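Local structure of chitinase (Chromobacterium violaceum, 4TXG) at residues G495-D507 with E514-L528. The protein probably binds chitin and hydrolyses its glycosidic bonds. Numbering follows the deposited sequence.
Sequences GDGAVGIDNIWHD and EIPGGSNPMWHAKNL
E514 OE2 is gripped by two N-H groups of the facing loop: G500 N reaches its syn lone pair at 2.8 Å, and N503 ND2 takes the anti one. With CG anti to its backbone N (chi1 -170°), N503 carries its amide in among the backbone of 514-528, nearly coplanar with the carboxylate of E514. ND2 also donates to I515 O, from above that carbonyl plane, while N503 OD1 receives S519 N on a lone pair at 2.9 Å and also a water. All this fixes the rotation of the amide. The CG of E514 lies over one face of the H506 ring, whose ND1 donates back to N503 O. Beside them A498 O accepts from G517 N and G518 N. The segments lie in the excursion after the seventh barrel strand, 457-462, consistent with the alpha+beta insertion of many GH18 chitinases, between strand 466-468 and the strands 556-560, 565-570 and 575-578 that join it in one antiparallel sheet. A type I turn runs from N503 to H506; just before helix 522-530, N520 OD1 accepts I504 N and N520 ND2 donates to D502 O from above its carbonyl plane. P521 CD sits over the five-membered ring of W505, 3.5 Å from its centroid, and W505 NE1 is hydrogen-bonded to Y540 OH. H524 NE2 donates in its ring plane to I501 O at 2.7 Å; I504 CD1 and L528 cover opposite faces of that imidazole, and H524 ND1 is hydrogen-bonded to Y536 OH.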
ATOM      1  N   GLY A 495      10.524  -6.760 -20.532  1.00  9.94           N
ATOM      2  CA  GLY A 495      11.769  -7.443 -20.248  1.00 10.23           C
ATOM      3  C   GLY A 495      11.657  -8.894 -20.690  1.00 11.08           C
ATOM      4  O   GLY A 495      10.580  -9.346 -21.071  1.00 13.26           O
ATOM      5  N   ASP A 496      12.765  -9.626 -20.651  1.00 10.51           N
ATOM      6  CA  ASP A 496      12.747 -11.052 -20.987  1.00 10.62           C
ATOM      7  C   ASP A 496      12.509 -11.847 -19.708  1.00 13.58           C
ATOM      8  O   ASP A 496      13.454 -12.192 -19.013  1.00 13.08           O
ATOM      9  CB  ASP A 496      14.062 -11.466 -21.651  1.00 13.83           C
ATOM     10  CG  ASP A 496      13.937 -12.717 -22.502  1.00 19.31           C
ATOM     11  OD1 ASP A 496      12.855 -13.340 -22.530  1.00 21.56           O
ATOM     12  OD2 ASP A 496      14.938 -13.084 -23.150  1.00 19.46           O
ATOM     13  N   GLY A 497      11.243 -12.106 -19.388  1.00 10.01           N
ATOM     14  CA  GLY A 497      10.894 -12.764 -18.137  1.00 10.79           C
ATOM     15  C   GLY A 497      11.423 -14.181 -18.041  1.00  9.90           C
ATOM     16  O   GLY A 497      11.462 -14.899 -19.036  1.00 10.69           O
ATOM     17  N   ALA A 498      11.838 -14.586 -16.845  1.00 10.45           N
ATOM     18  CA  ALA A 498      12.337 -15.943 -16.659  1.00 10.69           C
ATOM     19  C   ALA A 498      11.178 -16.927 -16.787  1.00 10.09           C
ATOM     20  O   ALA A 498      10.024 -16.578 -16.522  1.00 10.79           O
ATOM     21  CB  ALA A 498      13.031 -16.086 -15.313  1.00  9.59           C
ATOM     22  N   VAL A 499      11.484 -18.146 -17.211  1.00 10.60           N
ATOM     23  CA  VAL A 499      10.446 -19.101 -17.584  1.00 11.22           C
ATOM     24  C   VAL A 499      10.671 -20.475 -16.968  1.00 12.42           C
ATOM     25  O   VAL A 499      11.712 -20.737 -16.373  1.00 12.32           O
ATOM     26  CB  VAL A 499      10.358 -19.265 -19.133  1.00 11.54           C
ATOM     27  CG1 VAL A 499       9.929 -17.947 -19.817  1.00 11.54           C
ATOM     28  CG2 VAL A 499      11.685 -19.770 -19.702  1.00 12.18           C
ATOM     29  N   GLY A 500       9.673 -21.342 -17.108  1.00 11.52           N
ATOM     30  CA  GLY A 500       9.810 -22.743 -16.734  1.00 12.86           C
ATOM     31  C   GLY A 500      10.048 -22.946 -15.249  1.00 13.10           C
ATOM     32  O   GLY A 500       9.249 -22.509 -14.423  1.00 11.61           O
ATOM     33  N   ILE A 501      11.156 -23.601 -14.912  1.00 11.84           N
ATOM     34  CA  ILE A 501      11.482 -23.882 -13.511  1.00 13.47           C
ATOM     35  C   ILE A 501      11.764 -22.584 -12.754  1.00 12.49           C
ATOM     36  O   ILE A 501      11.732 -22.551 -11.519  1.00 11.08           O
ATOM     37  CB  ILE A 501      12.695 -24.836 -13.399  1.00 15.57           C
ATOM     38  CG1 ILE A 501      12.802 -25.423 -11.984  1.00 16.93           C
ATOM     39  CG2 ILE A 501      13.979 -24.128 -13.832  1.00 13.79           C
ATOM     40  CD1 ILE A 501      13.835 -26.537 -11.850  1.00 19.41           C
ATOM     41  N   ASP A 502      12.009 -21.505 -13.502  1.00 12.05           N
ATOM     42  CA  ASP A 502      12.232 -20.180 -12.914  1.00 10.13           C
ATOM     43  C   ASP A 502      10.956 -19.342 -12.783  1.00 10.27           C
ATOM     44  O   ASP A 502      11.026 -18.153 -12.462  1.00 11.81           O
ATOM     45  CB  ASP A 502      13.240 -19.395 -13.755  1.00 11.06           C
ATOM     46  CG  ASP A 502      14.595 -20.050 -13.806  1.00 17.84           C
ATOM     47  OD1 ASP A 502      15.014 -20.630 -12.777  1.00 15.25           O
ATOM     48  OD2 ASP A 502      15.243 -19.980 -14.879  1.00 15.06           O
ATOM     49  N   ASN A 503       9.794 -19.947 -13.013  1.00  9.89           N
ATOM     50  CA  ASN A 503       8.562 -19.176 -13.150  1.00 11.36           C
ATOM     51  C   ASN A 503       7.328 -20.010 -12.771  1.00 11.24           C
ATOM     52  O   ASN A 503       6.310 -19.973 -13.455  1.00 11.35           O
ATOM     53  CB  ASN A 503       8.464 -18.661 -14.598  1.00  9.85           C
ATOM     54  CG  ASN A 503       7.353 -17.640 -14.809  1.00  9.61           C
ATOM     55  OD1 ASN A 503       7.090 -16.786 -13.963  1.00 10.51           O
ATOM     56  ND2 ASN A 503       6.695 -17.730 -15.961  1.00 10.82           N
ATOM     57  N   ILE A 504       7.417 -20.767 -11.678  1.00 12.22           N
ATOM     58  CA  ILE A 504       6.401 -21.790 -11.424  1.00 11.59           C
ATOM     59  C   ILE A 504       5.053 -21.234 -10.972  1.00 10.29           C
ATOM     60  O   ILE A 504       4.047 -21.930 -11.043  1.00 13.22           O
ATOM     61  CB  ILE A 504       6.889 -22.837 -10.386  1.00 11.13           C
ATOM     62  CG1 ILE A 504       6.845 -22.301  -8.951  1.00 12.51           C
ATOM     63  CG2 ILE A 504       8.279 -23.341 -10.759  1.00 11.27           C
ATOM     64  CD1 ILE A 504       7.052 -23.416  -7.892  1.00 10.46           C
ATOM     65  N   TRP A 505       5.027 -19.983 -10.520  1.00  9.42           N
ATOM     66  CA  TRP A 505       3.765 -19.351 -10.149  1.00 11.31           C
ATOM     67  C   TRP A 505       3.278 -18.415 -11.256  1.00 17.93           C
ATOM     68  O   TRP A 505       2.650 -17.394 -10.989  1.00 20.42           O
ATOM     69  CB  TRP A 505       3.912 -18.594  -8.833  1.00  9.69           C
ATOM     70  CG  TRP A 505       3.524 -19.416  -7.642  1.00  9.68           C
ATOM     71  CD1 TRP A 505       3.281 -20.759  -7.610  1.00  9.35           C
ATOM     72  CD2 TRP A 505       3.330 -18.940  -6.306  1.00  9.97           C
ATOM     73  NE1 TRP A 505       2.940 -21.149  -6.333  1.00 12.59           N
ATOM     74  CE2 TRP A 505       2.967 -20.049  -5.514  1.00 10.64           C
ATOM     75  CE3 TRP A 505       3.424 -17.682  -5.704  1.00 10.96           C
ATOM     76  CZ2 TRP A 505       2.692 -19.935  -4.146  1.00 11.29           C
ATOM     77  CZ3 TRP A 505       3.157 -17.574  -4.347  1.00 11.81           C
ATOM     78  CH2 TRP A 505       2.791 -18.689  -3.588  1.00  9.91           C
ATOM     79  N   HIS A 506       3.561 -18.785 -12.502  1.00 16.33           N
ATOM     80  CA  HIS A 506       3.113 -18.013 -13.660  1.00 17.17           C
ATOM     81  C   HIS A 506       1.595 -17.965 -13.805  1.00 18.50           C
ATOM     82  O   HIS A 506       0.877 -18.853 -13.332  1.00 18.25           O
ATOM     83  CB  HIS A 506       3.700 -18.597 -14.941  1.00 15.78           C
ATOM     84  CG  HIS A 506       3.336 -20.033 -15.164  1.00 21.33           C
ATOM     85  ND1 HIS A 506       4.182 -21.073 -14.843  1.00 20.53           N
ATOM     86  CD2 HIS A 506       2.211 -20.602 -15.656  1.00 25.08           C
ATOM     87  CE1 HIS A 506       3.597 -22.221 -15.134  1.00 25.49           C
ATOM     88  NE2 HIS A 506       2.400 -21.964 -15.631  1.00 26.35           N
ATOM     89  N   ASP A 507       1.124 -16.916 -14.468  1.00 19.41           N
ATOM     90  CA  ASP A 507      -0.217 -16.883 -15.032  1.00 22.69           C
ATOM     91  C   ASP A 507      -0.177 -17.465 -16.446  1.00 20.85           C
ATOM     92  O   ASP A 507       0.897 -17.621 -17.035  1.00 20.19           O
ATOM     93  CB  ASP A 507      -0.768 -15.455 -15.061  1.00 28.92           C
ATOM     94  CG  ASP A 507      -1.046 -14.904 -13.672  1.00 37.07           C
ATOM     95  OD1 ASP A 507      -1.445 -15.690 -12.788  1.00 39.30           O
ATOM     96  OD2 ASP A 507      -0.863 -13.684 -13.466  1.00 38.93           O
ATOM     97  N   GLU A 514       2.224 -20.275 -20.732  1.00 23.00           N
ATOM     98  CA  GLU A 514       2.871 -19.585 -19.625  1.00 22.24           C
ATOM     99  C   GLU A 514       3.282 -18.153 -19.995  1.00 17.70           C
ATOM    100  O   GLU A 514       3.889 -17.915 -21.036  1.00 16.93           O
ATOM    101  CB  GLU A 514       4.088 -20.396 -19.170  1.00 25.64           C
ATOM    102  CG  GLU A 514       5.127 -19.610 -18.422  1.00 26.82           C
ATOM    103  CD  GLU A 514       6.456 -20.340 -18.322  1.00 25.72           C
ATOM    104  OE1 GLU A 514       6.755 -21.195 -19.181  1.00 28.68           O
ATOM    105  OE2 GLU A 514       7.203 -20.054 -17.376  1.00 24.83           O
ATOM    106  N   ILE A 515       2.928 -17.199 -19.143  1.00 16.11           N
ATOM    107  CA  ILE A 515       3.426 -15.829 -19.269  1.00 16.52           C
ATOM    108  C   ILE A 515       4.728 -15.691 -18.479  1.00 13.25           C
ATOM    109  O   ILE A 515       4.718 -15.886 -17.266  1.00 13.68           O
ATOM    110  CB  ILE A 515       2.392 -14.816 -18.744  1.00 17.01           C
ATOM    111  CG1 ILE A 515       1.081 -14.947 -19.527  1.00 17.70           C
ATOM    112  CG2 ILE A 515       2.944 -13.400 -18.799  1.00 15.87           C
ATOM    113  CD1 ILE A 515      -0.072 -14.174 -18.918  1.00 22.46           C
ATOM    114  N   PRO A 516       5.845 -15.359 -19.158  1.00 14.48           N
ATOM    115  CA  PRO A 516       7.153 -15.210 -18.499  1.00 13.82           C
ATOM    116  C   PRO A 516       7.151 -14.141 -17.414  1.00 14.57           C
ATOM    117  O   PRO A 516       6.320 -13.230 -17.456  1.00 14.61           O
ATOM    118  CB  PRO A 516       8.088 -14.791 -19.644  1.00 15.10           C
ATOM    119  CG  PRO A 516       7.378 -15.200 -20.894  1.00 17.02           C
ATOM    120  CD  PRO A 516       5.921 -15.034 -20.593  1.00 16.77           C
ATOM    121  N   GLY A 517       8.063 -14.245 -16.451  1.00 10.98           N
ATOM    122  CA  GLY A 517       8.150 -13.220 -15.421  1.00 10.52           C
ATOM    123  C   GLY A 517       8.954 -13.587 -14.185  1.00  9.94           C
ATOM    124  O   GLY A 517       9.093 -12.763 -13.281  1.00 10.32           O
ATOM    125  N   GLY A 518       9.482 -14.808 -14.137  1.00  9.78           N
ATOM    126  CA  GLY A 518      10.303 -15.214 -13.005  1.00  8.52           C
ATOM    127  C   GLY A 518       9.583 -15.196 -11.661  1.00  8.16           C
ATOM    128  O   GLY A 518      10.180 -14.830 -10.645  1.00  8.33           O
ATOM    129  N   SER A 519       8.303 -15.578 -11.660  1.00  8.52           N
ATOM    130  CA  SER A 519       7.476 -15.539 -10.449  1.00 11.20           C
ATOM    131  C   SER A 519       7.434 -16.889  -9.760  1.00  8.18           C
ATOM    132  O   SER A 519       6.979 -17.870 -10.346  1.00 11.48           O
ATOM    133  CB  SER A 519       6.034 -15.108 -10.766  1.00 14.11           C
ATOM    134  OG  SER A 519       5.996 -13.827 -11.367  1.00 14.87           O
ATOM    135  N   ASN A 520       7.880 -16.921  -8.505  1.00  8.12           N
ATOM    136  CA  ASN A 520       7.960 -18.148  -7.716  1.00  8.23           C
ATOM    137  C   ASN A 520       7.640 -17.859  -6.257  1.00  7.95           C
ATOM    138  O   ASN A 520       7.922 -16.768  -5.784  1.00  8.38           O
ATOM    139  CB  ASN A 520       9.367 -18.760  -7.772  1.00  8.49           C
ATOM    140  CG  ASN A 520       9.874 -18.961  -9.185  1.00  8.79           C
ATOM    141  OD1 ASN A 520       9.533 -19.945  -9.841  1.00 10.57           O
ATOM    142  ND2 ASN A 520      10.713 -18.040  -9.650  1.00  8.62           N
ATOM    143  N   PRO A 521       7.109 -18.851  -5.528  1.00  8.21           N
ATOM    144  CA  PRO A 521       7.043 -18.713  -4.070  1.00  8.04           C
ATOM    145  C   PRO A 521       8.453 -18.773  -3.498  1.00  8.72           C
ATOM    146  O   PRO A 521       9.319 -19.381  -4.136  1.00  8.71           O
ATOM    147  CB  PRO A 521       6.215 -19.925  -3.638  1.00  8.46           C
ATOM    148  CG  PRO A 521       6.504 -20.962  -4.690  1.00  9.09           C
ATOM    149  CD  PRO A 521       6.623 -20.167  -5.985  1.00  9.07           C
ATOM    150  N   MET A 522       8.695 -18.178  -2.332  1.00  7.82           N
ATOM    151  CA  MET A 522      10.059 -18.176  -1.812  1.00  9.20           C
ATOM    152  C   MET A 522      10.556 -19.583  -1.443  1.00  8.45           C
ATOM    153  O   MET A 522      11.770 -19.826  -1.451  1.00  8.68           O
ATOM    154  CB  MET A 522      10.185 -17.219  -0.615  1.00  7.66           C
ATOM    155  CG  MET A 522      10.591 -15.784  -1.028  1.00  8.56           C
ATOM    156  SD  MET A 522      12.045 -15.751  -2.107  1.00 10.36           S
ATOM    157  CE  MET A 522      13.241 -16.583  -1.072  1.00  9.35           C
ATOM    158  N   TRP A 523       9.656 -20.525  -1.146  1.00  8.98           N
ATOM    159  CA  TRP A 523      10.145 -21.890  -0.921  1.00  9.35           C
ATOM    160  C   TRP A 523      10.790 -22.454  -2.183  1.00  9.98           C
ATOM    161  O   TRP A 523      11.786 -23.182  -2.107  1.00 10.15           O
ATOM    162  CB  TRP A 523       9.052 -22.863  -0.441  1.00  9.70           C
ATOM    163  CG  TRP A 523       7.611 -22.617  -0.866  1.00 10.02           C
ATOM    164  CD1 TRP A 523       6.710 -21.777  -0.260  1.00 10.63           C
ATOM    165  CD2 TRP A 523       6.884 -23.290  -1.911  1.00 10.93           C
ATOM    166  NE1 TRP A 523       5.491 -21.861  -0.885  1.00  9.19           N
ATOM    167  CE2 TRP A 523       5.568 -22.775  -1.902  1.00  9.59           C
ATOM    168  CE3 TRP A 523       7.225 -24.252  -2.869  1.00 10.26           C
ATOM    169  CZ2 TRP A 523       4.590 -23.193  -2.814  1.00 12.41           C
ATOM    170  CZ3 TRP A 523       6.254 -24.674  -3.769  1.00 13.74           C
ATOM    171  CH2 TRP A 523       4.951 -24.140  -3.736  1.00 13.50           C
ATOM    172  N   HIS A 524      10.248 -22.116  -3.349  1.00 10.16           N
ATOM    173  CA  HIS A 524      10.847 -22.634  -4.566  1.00  9.79           C
ATOM    174  C   HIS A 524      12.203 -21.967  -4.807  1.00 13.07           C
ATOM    175  O   HIS A 524      13.156 -22.639  -5.190  1.00 10.11           O
ATOM    176  CB  HIS A 524       9.925 -22.449  -5.777  1.00 10.34           C
ATOM    177  CG  HIS A 524      10.487 -23.043  -7.035  1.00 10.60           C
ATOM    178  ND1 HIS A 524      10.823 -24.370  -7.137  1.00 11.68           N
ATOM    179  CD2 HIS A 524      10.804 -22.475  -8.225  1.00 10.04           C
ATOM    180  CE1 HIS A 524      11.312 -24.609  -8.348  1.00 12.96           C
ATOM    181  NE2 HIS A 524      11.319 -23.472  -9.018  1.00 10.62           N
ATOM    182  N   ALA A 525      12.303 -20.663  -4.546  1.00 10.59           N
ATOM    183  CA  ALA A 525      13.585 -19.970  -4.658  1.00  9.08           C
ATOM    184  C   ALA A 525      14.629 -20.551  -3.697  1.00 12.85           C
ATOM    185  O   ALA A 525      15.814 -20.613  -4.021  1.00 13.80           O
ATOM    186  CB  ALA A 525      13.403 -18.474  -4.404  1.00 10.44           C
ATOM    187  N   LYS A 526      14.189 -20.972  -2.516  1.00 11.41           N
ATOM    188  CA  LYS A 526      15.098 -21.593  -1.556  1.00 10.29           C
ATOM    189  C   LYS A 526      15.570 -22.964  -2.051  1.00 12.89           C
ATOM    190  O   LYS A 526      16.728 -23.339  -1.837  1.00 12.78           O
ATOM    191  CB  LYS A 526      14.433 -21.698  -0.174  1.00  9.92           C
ATOM    192  CG  LYS A 526      14.391 -20.351   0.570  1.00 13.47           C
ATOM    193  CD  LYS A 526      15.796 -20.001   1.054  1.00 19.59           C
ATOM    194  CE  LYS A 526      16.051 -18.506   1.170  1.00 23.19           C
ATOM    195  NZ  LYS A 526      17.504 -18.238   1.493  1.00 22.43           N
ATOM    196  N   ASN A 527      14.691 -23.713  -2.710  1.00 10.80           N
ATOM    197  CA  ASN A 527      15.112 -24.972  -3.325  1.00 11.48           C
ATOM    198  C   ASN A 527      16.097 -24.751  -4.479  1.00 11.61           C
ATOM    199  O   ASN A 527      17.077 -25.482  -4.605  1.00 12.21           O
ATOM    200  CB  ASN A 527      13.901 -25.774  -3.809  1.00 11.72           C
ATOM    201  CG  ASN A 527      13.179 -26.470  -2.662  1.00 13.49           C
ATOM    202  OD1 ASN A 527      13.798 -26.827  -1.655  1.00 13.17           O
ATOM    203  ND2 ASN A 527      11.871 -26.668  -2.810  1.00 11.80           N
ATOM    204  N   LEU A 528      15.853 -23.742  -5.310  1.00 11.11           N
ATOM    205  CA  LEU A 528      16.769 -23.483  -6.424  1.00 13.16           C
ATOM    206  C   LEU A 528      18.165 -23.166  -5.901  1.00 13.55           C
ATOM    207  O   LEU A 528      19.166 -23.634  -6.450  1.00 13.41           O
ATOM    208  CB  LEU A 528      16.258 -22.336  -7.301  1.00 11.81           C
ATOM    209  CG  LEU A 528      15.004 -22.660  -8.118  1.00 13.07           C
ATOM    210  CD1 LEU A 528      14.592 -21.458  -8.956  1.00 11.89           C
ATOM    211  CD2 LEU A 528      15.235 -23.890  -9.002  1.00 12.79           C
TER
HETATM  212  O   HOH W   1       5.571 -14.478 -14.022  1.00 17.36           O
HETATM  213  O   HOH W   2       3.223 -15.006 -15.254  1.00 19.69           O